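Local structure of naphthalene dioxygenase large subunit (Rhodococcus sp., 2B1X) at residues H242-H247 with Q424-E429; G206-V211 with L393-G398. The protein is the large subunit of a Rieske-type dioxygenase, carrying a [2Fe-2S] cluster in its Rieske domain and an iron ion in its catalytic domain. All coordinates share one frame; numbering follows the deposited sequence.

Contact 1: residues H242-H247 with Q424-E429; sequences HIHTGH and QRNFLE
Asn426 reaches from helix 422-436 to the end of strand 240-244 and makes the tight part of this contact. Its ND2 donates to the backbone O of Thr245 at 2.9 Å. The bond is bent, with an N-H...O angle of 143°, and the carbonyl lies somewhat out of the plane of the amide. CG of Asn426 stands anti to its own backbone N (chi1 -179°), which carries the amide off the helix toward the strand end. On the way, CB of Asn426 lies over one face of the His244 ring, 3.9 Å from its centroid and displaced toward the rim. This is a CH-pi contact, and the amide and the imidazole are inclined to each other by 38°. This end is closely packed although both residues are partly exposed. The His242 end is buried but only loosely touching. There OE1 of Gln424 lies near the ring plane of His242, at the edge, 3.8 Å from CE1. The chain of Gln424 starts away from the strand and bends at its second torsion, which brings the amide back. The nitrogens of His242 are held by Asp418 through ND1 and by the backbone N of Asn423 through NE2. Strand 240-244 lies next to the edge strand 413-415 of the catalytic-domain sheet. A single side-chain-to-backbone bond ties its outgoing turn to the C-terminal helix, and one face of His244 and one edge of His242 supply the rest.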
loop_
_atom_site.group_PDB
_atom_site.type_symbol
_atom_site.label_atom_id
_atom_site.label_comp_id
_atom_site.label_asym_id
_atom_site.label_seq_id
_atom_site.Cartn_x
_atom_site.Cartn_y
_atom_site.Cartn_z
ATOM N N HIS A 242 39.842 10.697 -11.946
ATOM C CA HIS A 242 38.576 10.013 -12.336
ATOM C C HIS A 242 38.964 8.754 -13.137
ATOM O O HIS A 242 39.547 8.873 -14.219
ATOM C CB HIS A 242 37.781 10.977 -13.231
ATOM C CG HIS A 242 36.346 10.599 -13.499
ATOM N ND1 HIS A 242 35.320 10.936 -12.648
ATOM C CD2 HIS A 242 35.761 10.022 -14.573
ATOM C CE1 HIS A 242 34.165 10.539 -13.152
ATOM N NE2 HIS A 242 34.401 10.000 -14.336
ATOM N N ILE A 243 38.678 7.557 -12.606
ATOM C CA ILE A 243 39.241 6.303 -13.142
ATOM C C ILE A 243 38.193 5.238 -13.421
ATOM O O ILE A 243 37.314 4.980 -12.596
ATOM C CB ILE A 243 40.263 5.682 -12.144
ATOM C CG1 ILE A 243 41.399 6.668 -11.809
ATOM C CG2 ILE A 243 40.761 4.294 -12.640
ATOM C CD1 ILE A 243 41.733 6.678 -10.312
ATOM N N HIS A 244 38.270 4.600 -14.581
ATOM C CA HIS A 244 37.370 3.484 -14.786
ATOM C C HIS A 244 38.090 2.322 -15.385
ATOM O O HIS A 244 39.180 2.446 -15.930
ATOM C CB HIS A 244 36.118 3.850 -15.586
ATOM C CG HIS A 244 36.347 4.008 -17.052
ATOM N ND1 HIS A 244 36.657 5.219 -17.635
ATOM C CD2 HIS A 244 36.291 3.109 -18.060
ATOM C CE1 HIS A 244 36.768 5.058 -18.938
ATOM N NE2 HIS A 244 36.544 3.787 -19.225
ATOM N N THR A 245 37.395 1.210 -15.332
ATOM C CA THR A 245 37.949 -0.101 -15.573
ATOM C C THR A 245 36.929 -0.815 -16.492
ATOM O O THR A 245 35.888 -0.244 -16.780
ATOM C CB THR A 245 38.040 -0.647 -14.139
ATOM O OG1 THR A 245 39.406 -0.745 -13.754
ATOM C CG2 THR A 245 37.335 -1.960 -13.889
ATOM N N GLY A 246 37.219 -2.023 -16.970
ATOM C CA GLY A 246 36.217 -2.803 -17.680
ATOM C C GLY A 246 35.117 -3.266 -16.714
ATOM O O GLY A 246 35.215 -3.021 -15.519
ATOM N N HIS A 247 34.081 -3.923 -17.227
ATOM C CA HIS A 247 32.915 -4.370 -16.403
ATOM C C HIS A 247 32.178 -3.255 -15.626
ATOM O O HIS A 247 31.595 -3.495 -14.535
ATOM C CB HIS A 247 33.272 -5.510 -15.435
ATOM C CG HIS A 247 34.065 -6.611 -16.062
ATOM N ND1 HIS A 247 33.477 -7.641 -16.756
ATOM C CD2 HIS A 247 35.389 -6.855 -16.086
ATOM C CE1 HIS A 247 34.407 -8.474 -17.189
ATOM N NE2 HIS A 247 35.578 -8.018 -16.795
ATOM N N GLN A 424 30.435 7.385 -15.137
ATOM C CA GLN A 424 28.985 7.115 -15.285
ATOM C C GLN A 424 28.657 6.533 -16.669
ATOM O O GLN A 424 27.820 5.636 -16.798
ATOM C CB GLN A 424 28.153 8.383 -15.045
ATOM C CG GLN A 424 28.287 9.015 -13.627
ATOM C CD GLN A 424 29.442 10.026 -13.451
ATOM O OE1 GLN A 424 30.558 9.807 -13.917
ATOM N NE2 GLN A 424 29.160 11.124 -12.750
ATOM N N ARG A 425 29.363 7.031 -17.693
ATOM C CA ARG A 425 29.166 6.562 -19.057
ATOM C C ARG A 425 29.594 5.108 -19.239
ATOM O O ARG A 425 28.918 4.347 -19.919
ATOM C CB ARG A 425 29.959 7.442 -20.022
ATOM C CG ARG A 425 29.216 8.777 -20.357
ATOM C CD ARG A 425 29.659 9.353 -21.692
ATOM N NE ARG A 425 30.952 9.868 -21.450
ATOM C CZ ARG A 425 32.071 9.577 -22.084
ATOM N NH1 ARG A 425 32.140 8.767 -23.143
ATOM N NH2 ARG A 425 33.154 10.163 -21.632
ATOM N N ASN A 426 30.758 4.771 -18.680
ATOM C CA ASN A 426 31.278 3.403 -18.642
ATOM C C ASN A 426 30.353 2.451 -17.880
ATOM O O ASN A 426 30.182 1.305 -18.253
ATOM C CB ASN A 426 32.667 3.427 -17.982
ATOM C CG ASN A 426 33.321 2.057 -17.895
ATOM O OD1 ASN A 426 33.587 1.418 -18.903
ATOM N ND2 ASN A 426 33.612 1.614 -16.677
ATOM N N PHE A 427 29.763 2.929 -16.796
ATOM C CA PHE A 427 28.876 2.099 -15.996
ATOM C C PHE A 427 27.636 1.774 -16.845
ATOM O O PHE A 427 27.223 0.621 -16.947
ATOM C CB PHE A 427 28.517 2.863 -14.709
ATOM C CG PHE A 427 27.476 2.184 -13.856
ATOM C CD1 PHE A 427 27.858 1.446 -12.751
ATOM C CD2 PHE A 427 26.115 2.345 -14.134
ATOM C CE1 PHE A 427 26.908 0.834 -11.929
ATOM C CE2 PHE A 427 25.151 1.716 -13.321
ATOM C CZ PHE A 427 25.572 0.982 -12.196
ATOM N N LEU A 428 27.059 2.805 -17.465
ATOM C CA LEU A 428 25.826 2.632 -18.227
ATOM C C LEU A 428 26.060 1.902 -19.525
ATOM O O LEU A 428 25.172 1.211 -20.009
ATOM C CB LEU A 428 25.160 3.994 -18.481
ATOM C CG LEU A 428 24.528 4.574 -17.223
ATOM C CD1 LEU A 428 24.016 5.981 -17.483
ATOM C CD2 LEU A 428 23.421 3.661 -16.643
ATOM N N GLU A 429 27.243 2.072 -20.109
ATOM C CA GLU A 429 27.612 1.307 -21.304
ATOM C C GLU A 429 27.605 -0.180 -21.011
ATOM O O GLU A 429 27.040 -0.973 -21.805
ATOM C CB GLU A 429 29.006 1.729 -21.853
ATOM C CG GLU A 429 29.439 0.910 -23.067
ATOM C CD GLU A 429 30.753 1.348 -23.691
ATOM O OE1 GLU A 429 31.772 1.484 -22.979
ATOM O OE2 GLU A 429 30.774 1.526 -24.920
#

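Contact 2: residues G206-V211 with L393-G398; sequences GADNFV and LNYQMG
The backbones of helix 204-212 and of the turn after strand 392-394 stay well apart, with 10.9 Å between CA of Asp208 and CA of Tyr395. A tyrosine and an aspartate close the gap, coming from opposite directions. OH of Tyr395 donates to OD2 of Asp208 at 2.8 Å. The hydroxyl meets this oxygen from above the carboxylate plane, 54° out of it. OD2 in turn sits at the edge of the tyrosine ring, near its plane and 3.2 Å from CE2, with ring and carboxylate planes 70° apart. Asp208 has CG anti to its backbone N (chi1 175°), which extends the carboxylate away from the helix. The turn that carries Tyr395 is braced by its neighbours. OD1 of Asn394 accepts from the backbone N of Gln396 at 3.0 Å, an Asx turn. ND2 of Asn394 also donates to OE1 of Gln396 at 3.1 Å, from well above the carbonyl plane. The other carboxylate oxygen, OD1 of Asp208, forms a salt bridge with Arg91 of the second subunit, which also bonds the backbone O of Asn394. In each chain Arg91 lines the pocket of the [2Fe-2S] cluster. One carboxylate oxygen thus takes the tyrosine hydroxyl and the other the arginine, which fixes the rotation of the group and joins the catalytic domain of one subunit to the Rieske domain of the next.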
loop_
_atom_site.group_PDB
_atom_site.type_symbol
_atom_site.label_atom_id
_atom_site.label_comp_id
_atom_site.label_asym_id
_atom_site.label_seq_id
_atom_site.Cartn_x
_atom_site.Cartn_y
_atom_site.Cartn_z
ATOM N N GLY A 206 21.801 5.766 -7.146
ATOM C CA GLY A 206 22.849 5.651 -6.139
ATOM C C GLY A 206 24.158 5.189 -6.773
ATOM O O GLY A 206 25.220 5.750 -6.531
ATOM N N ALA A 207 24.079 4.172 -7.618
ATOM C CA ALA A 207 25.273 3.662 -8.271
ATOM C C ALA A 207 25.965 4.729 -9.165
ATOM O O ALA A 207 27.207 4.907 -9.111
ATOM C CB ALA A 207 24.907 2.401 -9.057
ATOM N N ASP A 208 25.158 5.461 -9.937
ATOM C CA ASP A 208 25.591 6.574 -10.822
ATOM C C ASP A 208 26.303 7.682 -10.027
ATOM O O ASP A 208 27.343 8.232 -10.443
ATOM C CB ASP A 208 24.322 7.156 -11.521
ATOM C CG ASP A 208 24.591 8.401 -12.372
ATOM O OD1 ASP A 208 24.344 9.567 -11.902
ATOM O OD2 ASP A 208 25.031 8.322 -13.544
ATOM N N ASN A 209 25.739 8.006 -8.869
ATOM C CA ASN A 209 26.271 9.042 -8.013
ATOM C C ASN A 209 27.661 8.702 -7.465
ATOM O O ASN A 209 28.595 9.526 -7.553
ATOM C CB ASN A 209 25.263 9.350 -6.895
ATOM C CG ASN A 209 25.758 10.418 -5.938
ATOM O OD1 ASN A 209 26.619 10.151 -5.142
ATOM N ND2 ASN A 209 25.221 11.634 -6.033
ATOM N N PHE A 210 27.814 7.495 -6.922
ATOM C CA PHE A 210 29.077 7.107 -6.317
ATOM C C PHE A 210 30.121 6.702 -7.348
ATOM O O PHE A 210 31.270 6.812 -7.039
ATOM C CB PHE A 210 28.922 5.990 -5.245
ATOM C CG PHE A 210 28.632 6.506 -3.867
ATOM C CD1 PHE A 210 27.384 7.047 -3.559
ATOM C CD2 PHE A 210 29.628 6.509 -2.882
ATOM C CE1 PHE A 210 27.094 7.538 -2.275
ATOM C CE2 PHE A 210 29.370 7.036 -1.577
ATOM C CZ PHE A 210 28.095 7.563 -1.280
ATOM N N VAL A 211 29.735 6.212 -8.543
ATOM C CA VAL A 211 30.744 5.781 -9.541
ATOM C C VAL A 211 31.648 6.969 -10.012
ATOM O O VAL A 211 32.852 6.805 -10.300
ATOM C CB VAL A 211 30.129 4.909 -10.744
ATOM C CG1 VAL A 211 29.386 5.780 -11.803
ATOM C CG2 VAL A 211 31.215 4.001 -11.425
ATOM N N LEU A 393 19.448 11.690 -20.774
ATOM C CA LEU A 393 20.270 12.182 -19.669
ATOM C C LEU A 393 21.561 12.788 -20.238
ATOM O O LEU A 393 22.108 12.249 -21.207
ATOM C CB LEU A 393 20.590 11.012 -18.757
ATOM C CG LEU A 393 19.390 10.246 -18.186
ATOM C CD1 LEU A 393 19.842 8.982 -17.414
ATOM C CD2 LEU A 393 18.491 11.138 -17.302
ATOM N N ASN A 394 22.048 13.897 -19.651
ATOM C CA ASN A 394 23.217 14.551 -20.188
ATOM C C ASN A 394 24.469 14.093 -19.421
ATOM O O ASN A 394 24.652 14.413 -18.240
ATOM C CB ASN A 394 23.044 16.100 -20.180
ATOM C CG ASN A 394 24.223 16.848 -20.844
ATOM O OD1 ASN A 394 25.355 16.795 -20.364
ATOM N ND2 ASN A 394 23.932 17.592 -21.924
ATOM N N TYR A 395 25.320 13.336 -20.114
ATOM C CA TYR A 395 26.585 12.931 -19.575
ATOM C C TYR A 395 27.758 13.591 -20.335
ATOM O O TYR A 395 28.852 12.990 -20.480
ATOM C CB TYR A 395 26.667 11.401 -19.632
ATOM C CG TYR A 395 25.810 10.749 -18.559
ATOM C CD1 TYR A 395 24.599 10.150 -18.893
ATOM C CD2 TYR A 395 26.228 10.714 -17.205
ATOM C CE1 TYR A 395 23.811 9.559 -17.921
ATOM C CE2 TYR A 395 25.430 10.087 -16.224
ATOM C CZ TYR A 395 24.226 9.535 -16.606
ATOM O OH TYR A 395 23.408 8.939 -15.692
ATOM N N GLN A 396 27.537 14.828 -20.792
ATOM C CA GLN A 396 28.511 15.489 -21.663
ATOM C C GLN A 396 29.678 16.218 -20.970
ATOM O O GLN A 396 30.441 16.930 -21.624
ATOM C CB GLN A 396 27.811 16.490 -22.587
ATOM C CG GLN A 396 26.688 15.877 -23.467
ATOM C CD GLN A 396 26.199 16.875 -24.503
ATOM O OE1 GLN A 396 25.998 18.056 -24.195
ATOM N NE2 GLN A 396 25.984 16.401 -25.726
ATOM N N MET A 397 29.799 16.078 -19.663
ATOM C CA MET A 397 30.891 16.737 -18.939
ATOM C C MET A 397 32.252 16.275 -19.466
ATOM O O MET A 397 32.638 15.113 -19.304
ATOM C CB MET A 397 30.772 16.460 -17.436
ATOM C CG MET A 397 31.705 17.309 -16.588
ATOM S SD MET A 397 31.600 16.828 -14.891
ATOM C CE MET A 397 30.165 17.686 -14.407
ATOM N N GLY A 398 32.983 17.200 -20.117
ATOM C CA GLY A 398 34.330 16.894 -20.576
ATOM C C GLY A 398 34.349 16.598 -22.068
ATOM O O GLY A 398 35.414 16.449 -22.671
#

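Overall arrangement
Both contacts are buried, but contact 1 has the more open side, since two of its main residues are partly exposed. The centres of contact 1 and contact 2 are about 10 Å apart, and helix 422-436 touches both. One side of this helix serves 242-247, while Gln424 and Leu428 also pack on Tyr395, and Gln424 and Phe427 on Asp208 and Ala207 of contact 2. CG of Gln424 lies 3.3 Å from OD2 of Asp208, so Gln424 of contact 1 packs directly on the pair of contact 2. Contact 1 joins the end of strand 240-244, and the loop after it, to the helix by a side-chain amide hydrogen bond and packing on imidazole rings. Contact 2 uses a charged group and reaches the neighbouring subunit.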